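Local structure of alanine racemase (Oenococcus oeni PSU-1, 3HUR) at residues A111-L116 and K148-K153; E275-P278 and Y282-T285. The protein belongs to the alanine racemase family, whose chains join an N-terminal TIM-barrel domain to a C-terminal domain built mainly of beta strands. All coordinates share one frame; numbering follows the deposited sequence.

Contact 1 of 2, residues A111-L116 and K148-K153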
ATOM      1  N   ALA A 111     -35.036 -15.492  27.207  1.00 46.54           N
ATOM      2  CA  ALA A 111     -35.521 -14.227  27.795  1.00 47.56           C
ATOM      3  C   ALA A 111     -36.314 -13.366  26.771  1.00 48.15           C
ATOM      4  O   ALA A 111     -37.428 -12.874  27.054  1.00 47.46           O
ATOM      5  CB  ALA A 111     -34.354 -13.442  28.391  1.00 47.60           C
ATOM      6  N   TRP A 112     -35.742 -13.236  25.576  1.00 48.91           N
ATOM      7  CA  TRP A 112     -36.330 -12.443  24.487  1.00 49.50           C
ATOM      8  C   TRP A 112     -37.749 -12.896  24.153  1.00 49.92           C
ATOM      9  O   TRP A 112     -38.627 -12.078  23.928  1.00 49.62           O
ATOM     10  CB  TRP A 112     -35.419 -12.525  23.236  1.00 49.58           C
ATOM     11  CG  TRP A 112     -35.896 -11.726  22.035  1.00 49.40           C
ATOM     12  CD1 TRP A 112     -35.468 -10.491  21.654  1.00 48.44           C
ATOM     13  CD2 TRP A 112     -36.894 -12.116  21.078  1.00 48.37           C
ATOM     14  NE1 TRP A 112     -36.129 -10.093  20.527  1.00 48.04           N
ATOM     15  CE2 TRP A 112     -37.018 -11.064  20.159  1.00 47.42           C
ATOM     16  CE3 TRP A 112     -37.712 -13.238  20.929  1.00 47.20           C
ATOM     17  CZ2 TRP A 112     -37.903 -11.106  19.102  1.00 46.62           C
ATOM     18  CZ3 TRP A 112     -38.591 -13.276  19.878  1.00 46.81           C
ATOM     19  CH2 TRP A 112     -38.677 -12.220  18.974  1.00 46.88           C
ATOM     20  N   LEU A 113     -37.953 -14.211  24.099  1.00 51.42           N
ATOM     21  CA  LEU A 113     -39.281 -14.817  23.804  1.00 52.12           C
ATOM     22  C   LEU A 113     -40.268 -14.614  24.925  1.00 52.56           C
ATOM     23  O   LEU A 113     -41.430 -14.351  24.680  1.00 53.40           O
ATOM     24  CB  LEU A 113     -39.170 -16.328  23.574  1.00 52.16           C
ATOM     25  CG  LEU A 113     -39.222 -16.849  22.147  1.00 52.01           C
ATOM     26  CD1 LEU A 113     -39.221 -18.392  22.161  1.00 49.39           C
ATOM     27  CD2 LEU A 113     -40.437 -16.298  21.428  1.00 50.52           C
ATOM     28  N   GLN A 114     -39.802 -14.769  26.152  1.00 53.52           N
ATOM     29  CA  GLN A 114     -40.672 -14.623  27.319  1.00 54.39           C
ATOM     30  C   GLN A 114     -41.165 -13.205  27.433  1.00 54.97           C
ATOM     31  O   GLN A 114     -42.315 -12.997  27.790  1.00 55.31           O
ATOM     32  CB  GLN A 114     -39.953 -15.021  28.621  1.00 54.15           C
ATOM     33  CG  GLN A 114     -39.583 -16.489  28.684  1.00 54.09           C
ATOM     34  CD  GLN A 114     -38.543 -16.795  29.750  1.00 54.45           C
ATOM     35  OE1 GLN A 114     -37.920 -15.894  30.315  1.00 53.19           O
ATOM     36  NE2 GLN A 114     -38.338 -18.079  30.012  1.00 54.29           N
ATOM     37  N   ASN A 115     -40.297 -12.237  27.123  1.00 55.92           N
ATOM     38  CA  ASN A 115     -40.627 -10.805  27.253  1.00 56.41           C
ATOM     39  C   ASN A 115     -41.153 -10.172  25.963  1.00 56.67           C
ATOM     40  O   ASN A 115     -41.366  -8.949  25.916  1.00 56.76           O
ATOM     41  CB  ASN A 115     -39.405 -10.007  27.749  1.00 56.75           C
ATOM     42  CG  ASN A 115     -38.910 -10.459  29.141  1.00 57.84           C
ATOM     43  OD1 ASN A 115     -39.590 -10.273  30.158  1.00 58.51           O
ATOM     44  ND2 ASN A 115     -37.718 -11.034  29.179  1.00 56.18           N
ATOM     45  N   LEU A 116     -41.354 -10.979  24.916  1.00 56.70           N
ATOM     46  CA  LEU A 116     -42.044 -10.487  23.725  1.00 56.90           C
ATOM     47  C   LEU A 116     -43.219  -9.638  24.152  1.00 57.02           C
ATOM     48  O   LEU A 116     -44.025 -10.087  24.956  1.00 57.54           O
ATOM     49  CB  LEU A 116     -42.595 -11.631  22.895  1.00 56.83           C
ATOM     50  CG  LEU A 116     -41.791 -12.011  21.673  1.00 56.99           C
ATOM     51  CD1 LEU A 116     -42.673 -12.901  20.834  1.00 57.34           C
ATOM     52  CD2 LEU A 116     -41.361 -10.786  20.900  1.00 55.94           C
ATOM     53  N   LYS A 148     -40.144 -23.751  22.647  1.00 49.96           N
ATOM     54  CA  LYS A 148     -41.117 -24.387  21.713  1.00 50.16           C
ATOM     55  C   LYS A 148     -42.535 -24.305  22.244  1.00 50.21           C
ATOM     56  O   LYS A 148     -43.473 -24.175  21.461  1.00 50.82           O
ATOM     57  CB  LYS A 148     -40.771 -25.848  21.484  1.00 50.11           C
ATOM     58  CG  LYS A 148     -41.639 -26.542  20.454  1.00 51.26           C
ATOM     59  CD  LYS A 148     -41.263 -28.050  20.324  1.00 51.61           C
ATOM     60  CE  LYS A 148     -41.928 -28.742  19.095  1.00 52.75           C
ATOM     61  NZ  LYS A 148     -43.412 -28.545  19.022  1.00 52.05           N
ATOM     62  N   LYS A 149     -42.664 -24.381  23.577  1.00 50.02           N
ATOM     63  CA  LYS A 149     -43.930 -24.159  24.286  1.00 49.97           C
ATOM     64  C   LYS A 149     -44.455 -22.773  24.044  1.00 49.04           C
ATOM     65  O   LYS A 149     -45.622 -22.639  23.734  1.00 49.50           O
ATOM     66  CB  LYS A 149     -43.796 -24.375  25.820  1.00 50.35           C
ATOM     67  N   ILE A 150     -43.615 -21.744  24.198  1.00 48.27           N
ATOM     68  CA  ILE A 150     -44.084 -20.357  24.056  1.00 47.48           C
ATOM     69  C   ILE A 150     -44.489 -20.082  22.646  1.00 47.84           C
ATOM     70  O   ILE A 150     -45.489 -19.417  22.417  1.00 48.49           O
ATOM     71  CB  ILE A 150     -43.057 -19.317  24.483  1.00 47.47           C
ATOM     72  CG1 ILE A 150     -42.812 -19.424  25.987  1.00 45.71           C
ATOM     73  CG2 ILE A 150     -43.546 -17.877  24.104  1.00 46.28           C
ATOM     74  CD1 ILE A 150     -41.537 -18.771  26.449  1.00 45.30           C
ATOM     75  N   ILE A 151     -43.749 -20.638  21.698  1.00 48.70           N
ATOM     76  CA  ILE A 151     -44.074 -20.499  20.272  1.00 49.35           C
ATOM     77  C   ILE A 151     -45.359 -21.196  19.897  1.00 50.52           C
ATOM     78  O   ILE A 151     -46.238 -20.590  19.304  1.00 50.44           O
ATOM     79  CB  ILE A 151     -42.922 -21.033  19.363  1.00 49.39           C
ATOM     80  CG1 ILE A 151     -41.801 -19.986  19.273  1.00 48.37           C
ATOM     81  CG2 ILE A 151     -43.440 -21.400  17.969  1.00 47.74           C
ATOM     82  CD1 ILE A 151     -40.398 -20.570  19.122  1.00 47.34           C
ATOM     83  N   ASP A 152     -45.449 -22.489  20.215  1.00 52.26           N
ATOM     84  CA  ASP A 152     -46.671 -23.278  19.952  1.00 52.86           C
ATOM     85  C   ASP A 152     -47.915 -22.614  20.531  1.00 52.80           C
ATOM     86  O   ASP A 152     -48.905 -22.388  19.836  1.00 52.33           O
ATOM     87  CB  ASP A 152     -46.527 -24.680  20.530  1.00 53.14           C
ATOM     88  CG  ASP A 152     -45.660 -25.578  19.674  1.00 54.57           C
ATOM     89  OD1 ASP A 152     -45.436 -25.253  18.490  1.00 57.65           O
ATOM     90  OD2 ASP A 152     -45.222 -26.628  20.181  1.00 56.64           O
ATOM     91  N   LYS A 153     -47.842 -22.263  21.805  1.00 53.12           N
ATOM     92  CA  LYS A 153     -48.962 -21.580  22.457  1.00 53.75           C
ATOM     93  C   LYS A 153     -49.366 -20.286  21.731  1.00 52.92           C
ATOM     94  O   LYS A 153     -50.539 -19.940  21.726  1.00 53.45           O
ATOM     95  CB  LYS A 153     -48.646 -21.290  23.931  1.00 54.44           C
ATOM     96  CG  LYS A 153     -49.857 -21.446  24.887  1.00 57.79           C
ATOM     97  CD  LYS A 153     -49.549 -20.936  26.332  1.00 60.38           C
ATOM     98  CE  LYS A 153     -50.800 -20.296  26.992  1.00 62.79           C
ATOM     99  NZ  LYS A 153     -50.513 -18.890  27.447  1.00 63.72           N
TER
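Leu113 of helix 110-114 reaches across to Ile150 and Ile151 of helix 141-153, and these three residues form the greater part of the apolar contact. Leu113 CD1 meets Ile151 CD1 at 3.9 Å, the two side chains lying nearly perpendicular. Ile151 gets there because CG1 lies beside its backbone N (chi1 -79°) and carries CD1 on toward the leucine. The other branch is looser: Leu113 CD2 stands 4.4 Å from Ile150 CG2, the methyl that also lies near the carbonyl oxygen Leu113 O. Toward solvent, Gln114 adds the aliphatic part of its chain, its CG 3.7 Å from Ile150 CD1 where the two side chains cross.

The polar bonds run within a segment or to its surroundings, not between the two helices. Lys148 NZ forms a 2.9 Å salt bridge with Asp152 OD2, which accepts through its syn lone pair, one helical turn along helix 141-153. Where helix 110-114 ends, Asn115 N bonds to Ala111 O at 2.9 Å, and ND2 of the same asparagine adds a weak bond to that oxygen. Trp112 packs instead against the rings of Trp90 and Tyr92, its NE1 bonded to Trp90 O, and Leu116 CD2 sits 3.6 Å above the plane of the Trp112 ring, offset toward the rim.

Beneath the helices, Leu113 and Ile151 both rest on Ile107 of strand 103-107 and Leu157 of strand 157-163, in the helix-on-sheet layering of a TIM barrel. With methyl and methylene groups alone meeting side chain to side chain, the two helices are joined by shape and burial rather than by directional bonds.

Contact 2 of 2, residues E275-P278 and Y282-T285; sequences ERMP and YVAT
Met277 lays the end of its side chain against Val283, and this one pair makes the close part of the contact. Val283 CG2 is touched by two successive methionine atoms, Met277 SD at 3.6 Å and CE at 3.7 Å. The methionine chain is extended beyond CG, which carries the sulfur from the loop to the strand, and the two side chains run antiparallel alongside one another. With Val283 CG1 anti to the backbone N (chi1 172°), CG2 lies beside that nitrogen, and it is this methyl that meets the methionine. Both residues are buried: Met277 also packs on Leu269, Val263 and Lys324, while Val283 lies on Met322.

The remainder is loose. Met277 CE comes no nearer than 4.3 Å to Tyr282 O, and the tyrosine's CB points away from the loop; its ring meets Phe262 edge-to-face. The backbones stay well separated, with 9.5 Å between the CA atoms of Met277 and Val283.

Val283 pairs through its backbone with Arg261, and Met277 with Gln267. The loop joining the antiparallel neighbours 251-263 and 281-286 thus folds one methionine back over the second strand, packing a connecting loop on the mixed beta sheet of the C-terminal domain.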
ATOM      1  N   GLU A 275      11.977  -4.158 -24.196  1.00 61.69           N
ATOM      2  CA  GLU A 275      11.460  -5.123 -25.215  1.00 61.94           C
ATOM      3  C   GLU A 275      11.145  -4.523 -26.591  1.00 62.15           C
ATOM      4  O   GLU A 275      10.568  -3.452 -26.671  1.00 62.77           O
ATOM      5  CB  GLU A 275      10.184  -5.821 -24.678  1.00 61.67           C
ATOM      6  N   ARG A 276      11.488  -5.236 -27.670  1.00 62.61           N
ATOM      7  CA  ARG A 276      11.064  -4.876 -29.040  1.00 62.57           C
ATOM      8  C   ARG A 276      10.012  -5.905 -29.512  1.00 62.54           C
ATOM      9  O   ARG A 276       9.813  -6.910 -28.823  1.00 63.19           O
ATOM     10  CB  ARG A 276      12.280  -4.810 -29.971  1.00 62.89           C
ATOM     11  N   MET A 277       9.311  -5.666 -30.623  1.00 62.01           N
ATOM     12  CA  MET A 277       8.171  -6.535 -30.979  1.00 62.09           C
ATOM     13  C   MET A 277       8.512  -7.614 -32.015  1.00 63.67           C
ATOM     14  O   MET A 277       9.127  -7.300 -33.022  1.00 64.27           O
ATOM     15  CB  MET A 277       6.976  -5.736 -31.498  1.00 61.39           C
ATOM     16  CG  MET A 277       5.602  -6.393 -31.141  1.00 57.13           C
ATOM     17  SD  MET A 277       4.380  -5.857 -32.295  1.00 52.51           S
ATOM     18  CE  MET A 277       3.235  -7.208 -32.396  1.00 55.33           C
ATOM     19  N   PRO A 278       8.048  -8.876 -31.806  1.00 64.64           N
ATOM     20  CA  PRO A 278       8.645  -9.964 -32.582  1.00 65.14           C
ATOM     21  C   PRO A 278       8.300  -9.955 -34.082  1.00 65.40           C
ATOM     22  O   PRO A 278       9.145 -10.303 -34.895  1.00 65.48           O
ATOM     23  CB  PRO A 278       8.092 -11.228 -31.894  1.00 65.59           C
ATOM     24  CG  PRO A 278       7.332 -10.732 -30.642  1.00 65.48           C
ATOM     25  CD  PRO A 278       6.907  -9.368 -31.005  1.00 64.50           C
ATOM     26  N   TYR A 282      -0.566  -6.219 -35.226  1.00 56.69           N
ATOM     27  CA  TYR A 282      -1.255  -5.225 -34.428  1.00 54.53           C
ATOM     28  C   TYR A 282      -1.078  -5.371 -32.911  1.00 51.90           C
ATOM     29  O   TYR A 282      -0.976  -6.491 -32.374  1.00 51.81           O
ATOM     30  CB  TYR A 282      -2.730  -5.265 -34.768  1.00 54.83           C
ATOM     31  CG  TYR A 282      -3.018  -4.774 -36.152  1.00 56.76           C
ATOM     32  CD1 TYR A 282      -3.411  -3.455 -36.366  1.00 56.92           C
ATOM     33  CD2 TYR A 282      -2.912  -5.633 -37.264  1.00 59.72           C
ATOM     34  CE1 TYR A 282      -3.689  -2.985 -37.632  1.00 58.95           C
ATOM     35  CE2 TYR A 282      -3.187  -5.163 -38.561  1.00 59.67           C
ATOM     36  CZ  TYR A 282      -3.575  -3.837 -38.727  1.00 60.10           C
ATOM     37  OH  TYR A 282      -3.850  -3.332 -39.975  1.00 62.82           O
ATOM     38  N   VAL A 283      -1.048  -4.211 -32.241  1.00 48.40           N
ATOM     39  CA  VAL A 283      -0.983  -4.119 -30.782  1.00 45.42           C
ATOM     40  C   VAL A 283      -2.048  -3.202 -30.183  1.00 43.01           C
ATOM     41  O   VAL A 283      -2.188  -2.040 -30.584  1.00 41.92           O
ATOM     42  CB  VAL A 283       0.312  -3.564 -30.328  1.00 45.25           C
ATOM     43  CG1 VAL A 283       0.243  -3.298 -28.808  1.00 45.39           C
ATOM     44  CG2 VAL A 283       1.412  -4.536 -30.683  1.00 44.08           C
ATOM     45  N   ALA A 284      -2.784  -3.753 -29.216  1.00 40.47           N
ATOM     46  CA  ALA A 284      -3.854  -3.032 -28.521  1.00 38.23           C
ATOM     47  C   ALA A 284      -3.348  -2.488 -27.175  1.00 36.48           C
ATOM     48  O   ALA A 284      -2.569  -3.149 -26.457  1.00 36.19           O
ATOM     49  CB  ALA A 284      -5.054  -3.934 -28.341  1.00 37.16           C
ATOM     50  N   THR A 285      -3.759  -1.265 -26.890  1.00 34.23           N
ATOM     51  CA  THR A 285      -3.589  -0.608 -25.582  1.00 33.27           C
ATOM     52  C   THR A 285      -4.910  -0.673 -24.776  1.00 31.88           C
ATOM     53  O   THR A 285      -5.970  -0.235 -25.261  1.00 31.38           O
ATOM     54  CB  THR A 285      -3.312   0.873 -25.772  1.00 32.88           C
ATOM     55  OG1 THR A 285      -2.181   1.003 -26.603  1.00 33.79           O
ATOM     56  CG2 THR A 285      -3.077   1.612 -24.435  1.00 33.44           C
TER

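Contacts 1 and 2 lie on opposite sides of the chain's centre, 72 Å apart between their centres and about 56 Å between nearest atoms, so neither touches the other. In sequence the whole of contact 1 precedes contact 2. The first joins two helices on the parallel barrel sheet of the N-terminal domain, and no other subunit of the four-chain assembly touches its segments. Contact 2 belongs to the C-terminal domain and has subunit boundaries close by: in segment 282-285, Thr285 OG1 hydrogen-bonds Tyr271 OH of a second subunit, and Thr285 also packs on Tyr354 of a third. Neither contact has a hydrogen bond between its two segments.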